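Local coordinates for protein amino Transferase (Eubacterium rectale, PDB 3ELE) that binds pyridoxal-5'-phosphate and, as a class I and II aminotransferase, probably transfers amino groups between amino acids and 2-oxo acids, at residues A[77-80]-A[81-84]; A[290-293]-A[294-297]. All blocks are in the same frame, centred on the assembly; numbering follows the deposited sequence.

Running from the N terminus, the chain first forms contact 1, the opening turn of helix 79-93, and more than 200 residues later contact 2, within the short helix 290-296. Each is a local helical turn; contact 1 closes before contact 2 opens, so the two neither nest nor cross. They nevertheless meet in space, their centres 9 Å apart. Asp78 OD2 and Lys294 NZ form a salt bridge of 2.7 Å. A probable hydrogen bond of 2.6 Å joins Thr81 OG1 to Gln293 O. These bonds tie the start of helix 79-93, which packs on strand 102-105, to helix 290-296 at the subunit interface.

Contact 1. Residues A[77-80]-A[81-84]; sequences GDVE and TRAA
The first turn of helix 79-93 is the element formed here, with Asp78 at the N-cap position and Arg82 folded back toward the residues that precede the helix. Asp78 O accepts Arg82 N at 3.0 Å, an almost straight bond (176°) lying in the carbonyl plane, while Thr81 N adds a weak bond to the same oxygen. Ala83 N to Val79 O and Ala84 N to Glu80 O carry the i to i+4 pattern onward.

The arginine does the main side-chain work. The Arg82 chain runs extended through CD and then bends at chi3 (-70°), which brings Arg82 NE to 3.0 Å from Gly77 O. NE stands above that carbonyl's plane, and NH2 makes only a weak second bond to the oxygen, so one guanidinium edge brackets one acceptor. Arg82 NH2 also lies 3.6 Å from Val79 CB, the two side chains meeting at about a right angle. Asp100 holds a different nitrogen, NH1, in a salt bridge.

Asp78 makes no capping bond with its side chain. Its carboxylate pairs with Lys294, while Asp78 CB rests 3.7 Å from Thr81 OG1. A water donates to both Asp78 OD2 and Thr81 OG1, at 2.7 Å each, bridging the two side chains; the hydroxyl's other partner is Gln293 O. With successive i to i+4 amide bonds and a side chain returning to the carbonyl just before the N-cap, the geometry is that of an alpha-helix N-terminus.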
loop_
_atom_site.group_PDB
_atom_site.type_symbol
_atom_site.label_atom_id
_atom_site.label_comp_id
_atom_site.label_asym_id
_atom_site.label_seq_id
_atom_site.Cartn_x
_atom_site.Cartn_y
_atom_site.Cartn_z
ATOM N N GLY A 77 -2.913 0.666 -12.841
ATOM C CA GLY A 77 -1.661 1.263 -13.290
ATOM C C GLY A 77 -1.773 1.777 -14.706
ATOM O O GLY A 77 -2.703 1.399 -15.429
ATOM N N ASP A 78 -0.824 2.636 -15.106
ATOM C CA ASP A 78 -0.751 3.165 -16.469
ATOM C C ASP A 78 -0.733 2.020 -17.487
ATOM O O ASP A 78 -0.007 1.026 -17.306
ATOM C CB ASP A 78 0.556 3.963 -16.711
ATOM C CG ASP A 78 0.570 5.354 -16.092
ATOM O OD1 ASP A 78 -0.498 5.925 -15.798
ATOM O OD2 ASP A 78 1.693 5.909 -15.943
ATOM N N VAL A 79 -1.483 2.186 -18.569
ATOM C CA VAL A 79 -1.512 1.193 -19.650
ATOM C C VAL A 79 -0.115 1.072 -20.300
ATOM O O VAL A 79 0.272 -0.005 -20.692
ATOM C CB VAL A 79 -2.626 1.509 -20.701
ATOM C CG1 VAL A 79 -2.312 2.797 -21.498
ATOM C CG2 VAL A 79 -2.843 0.333 -21.640
ATOM N N GLU A 80 0.644 2.168 -20.342
ATOM C CA GLU A 80 2.004 2.193 -20.909
ATOM C C GLU A 80 2.999 1.368 -20.086
ATOM O O GLU A 80 3.904 0.725 -20.641
ATOM C CB GLU A 80 2.523 3.626 -21.077
ATOM C CG GLU A 80 1.726 4.476 -22.086
ATOM C CD GLU A 80 0.491 5.210 -21.511
ATOM O OE1 GLU A 80 0.174 5.131 -20.280
ATOM O OE2 GLU A 80 -0.162 5.891 -22.328
ATOM N N THR A 81 2.821 1.402 -18.764
ATOM C CA THR A 81 3.616 0.606 -17.842
ATOM C C THR A 81 3.264 -0.882 -17.995
ATOM O O THR A 81 4.157 -1.714 -18.177
ATOM C CB THR A 81 3.456 1.104 -16.404
ATOM O OG1 THR A 81 3.948 2.454 -16.355
ATOM C CG2 THR A 81 4.238 0.210 -15.412
ATOM N N ARG A 82 1.973 -1.194 -17.933
ATOM C CA ARG A 82 1.486 -2.565 -18.096
ATOM C C ARG A 82 1.840 -3.154 -19.477
ATOM O O ARG A 82 2.293 -4.311 -19.554
ATOM C CB ARG A 82 -0.020 -2.628 -17.831
ATOM C CG ARG A 82 -0.335 -2.385 -16.384
ATOM C CD ARG A 82 -1.779 -2.452 -16.078
ATOM N NE ARG A 82 -2.540 -1.328 -16.633
ATOM C CZ ARG A 82 -3.545 -1.394 -17.519
ATOM N NH1 ARG A 82 -3.998 -2.533 -18.018
ATOM N NH2 ARG A 82 -4.131 -0.267 -17.908
ATOM N N ALA A 83 1.655 -2.350 -20.533
ATOM C CA ALA A 83 2.022 -2.728 -21.923
ATOM C C ALA A 83 3.499 -3.088 -22.058
ATOM O O ALA A 83 3.815 -4.118 -22.626
ATOM C CB ALA A 83 1.656 -1.610 -22.918
ATOM N N ALA A 84 4.376 -2.251 -21.495
ATOM C CA ALA A 84 5.844 -2.464 -21.480
ATOM C C ALA A 84 6.274 -3.763 -20.783
ATOM O O ALA A 84 7.215 -4.423 -21.241
ATOM C CB ALA A 84 6.549 -1.282 -20.820
HETATM O O HOH W 1 3.412 4.775 -17.657
#

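Contact 2. Residues A[290-293]-A[294-297]; sequences SLFQ and KMIV
Lys294 N to Ser290 O at 3.1 Å (167°) and Met295 N to Leu291 O at 3.0 Å are the i to i+4 bonds of an alpha-helix, the short helix 290-296. It packs against helix 51-63 through Leu291, Phe292, Lys294 and Met295, touches helix 79-93 through Ile296 and Val297, and reaches the dimer interface, where Leu291 N is bonded to Glu255 of the second subunit and Leu291 and Phe292 pack against Phe292 and Leu291 of that subunit.

On the polar side, Lys294 runs back alongside the preceding turn: Lys294 CG passes 3.3 Å from Ser290 O. The chain stays extended through chi2 and chi3, carrying Lys294 CE to 3.3 Å from Ser290 OG; the bend at chi4 (-46°) then sets the direction of NZ, whose partner is Asp78. The serine hydroxyl is bonded to Leu69 O, so both polar ends have partners beyond the turn. Gln293 directs its amide away from the turn: OE1 accepts from Asp78 N, and NE2 is bonded to Thr73 and to Ala288 O. Both ends of this buried amide are therefore satisfied, which fixes its rotation.

The apolar side is carried by Phe292 and Met295, a selenomethionine. Its CG lies opposite the backbone N (chi1 173°), and bends at chi2 and chi3 curl the chain back toward the ring. The two side chains meet at a slant, with the methyl at the ring's edge, near its plane: Met295 CE is 3.7 Å from Phe292 CD1 in this one of two deposited conformers, so the contact is less certain.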
loop_
_atom_site.group_PDB
_atom_site.type_symbol
_atom_site.label_atom_id
_atom_site.label_comp_id
_atom_site.label_asym_id
_atom_site.label_seq_id
_atom_site.Cartn_x
_atom_site.Cartn_y
_atom_site.Cartn_z
ATOM N N SER A 290 3.325 6.643 -9.095
ATOM C CA SER A 290 3.300 7.123 -10.477
ATOM C C SER A 290 4.700 7.353 -11.078
ATOM O O SER A 290 4.949 6.960 -12.210
ATOM C CB SER A 290 2.448 8.392 -10.554
ATOM O OG SER A 290 2.224 8.782 -11.891
ATOM N N LEU A 291 5.601 7.960 -10.302
ATOM C CA LEU A 291 6.992 8.224 -10.751
ATOM C C LEU A 291 7.669 6.910 -11.155
ATOM O O LEU A 291 8.295 6.829 -12.223
ATOM C CB LEU A 291 7.811 8.946 -9.658
ATOM C CG LEU A 291 9.326 9.086 -9.840
ATOM C CD1 LEU A 291 9.578 9.849 -11.102
ATOM C CD2 LEU A 291 9.978 9.769 -8.644
ATOM N N PHE A 292 7.489 5.885 -10.310
ATOM C CA PHE A 292 8.083 4.551 -10.531
ATOM C C PHE A 292 7.398 3.766 -11.648
ATOM O O PHE A 292 8.084 3.071 -12.384
ATOM C CB PHE A 292 8.238 3.777 -9.218
ATOM C CG PHE A 292 9.088 4.510 -8.212
ATOM C CD1 PHE A 292 10.435 4.761 -8.472
ATOM C CD2 PHE A 292 8.558 4.996 -7.032
ATOM C CE1 PHE A 292 11.214 5.481 -7.555
ATOM C CE2 PHE A 292 9.338 5.706 -6.112
ATOM C CZ PHE A 292 10.644 5.952 -6.377
ATOM N N GLN A 293 6.080 3.897 -11.809
ATOM C CA GLN A 293 5.388 3.287 -12.962
ATOM C C GLN A 293 5.949 3.802 -14.282
ATOM O O GLN A 293 6.240 3.013 -15.175
ATOM C CB GLN A 293 3.883 3.555 -12.961
ATOM C CG GLN A 293 3.098 2.882 -11.842
ATOM C CD GLN A 293 1.599 2.919 -12.098
ATOM O OE1 GLN A 293 1.154 2.557 -13.185
ATOM N NE2 GLN A 293 0.812 3.332 -11.094
ATOM N N LYS A 294 6.110 5.128 -14.380
ATOM C CA LYS A 294 6.628 5.770 -15.588
ATOM C C LYS A 294 8.100 5.409 -15.827
ATOM O O LYS A 294 8.499 5.186 -16.969
ATOM C CB LYS A 294 6.351 7.285 -15.583
ATOM C CG LYS A 294 4.824 7.581 -15.496
ATOM C CD LYS A 294 4.484 9.042 -15.621
ATOM C CE LYS A 294 3.164 9.409 -14.946
ATOM N NZ LYS A 294 2.007 8.504 -15.216
HETATM N N MSE A 295 8.872 5.305 -14.743
HETATM C CA MSE A 295 10.296 4.921 -14.811
HETATM C C MSE A 295 10.486 3.476 -15.316
HETATM O O MSE A 295 11.403 3.211 -16.104
HETATM C CB MSE A 295 10.973 5.136 -13.436
HETATM C CG MSE A 295 12.421 4.641 -13.281
HETATM SE SE MSE A 295 12.630 2.740 -12.877
HETATM C CE MSE A 295 11.720 2.648 -11.198
ATOM N N ILE A 296 9.643 2.552 -14.839
ATOM C CA ILE A 296 9.704 1.115 -15.213
ATOM C C ILE A 296 9.569 0.864 -16.736
ATOM O O ILE A 296 10.141 -0.109 -17.251
ATOM C CB ILE A 296 8.696 0.224 -14.343
ATOM C CG1 ILE A 296 9.388 -0.358 -13.097
ATOM C CG2 ILE A 296 8.128 -0.963 -15.091
ATOM C CD1 ILE A 296 9.368 0.517 -11.943
ATOM N N VAL A 297 8.857 1.756 -17.436
ATOM C CA VAL A 297 8.684 1.695 -18.893
ATOM C C VAL A 297 10.036 1.601 -19.623
ATOM O O VAL A 297 10.154 0.852 -20.597
ATOM C CB VAL A 297 7.871 2.922 -19.426
ATOM C CG1 VAL A 297 7.791 2.950 -20.977
ATOM C CG2 VAL A 297 6.484 2.930 -18.827
#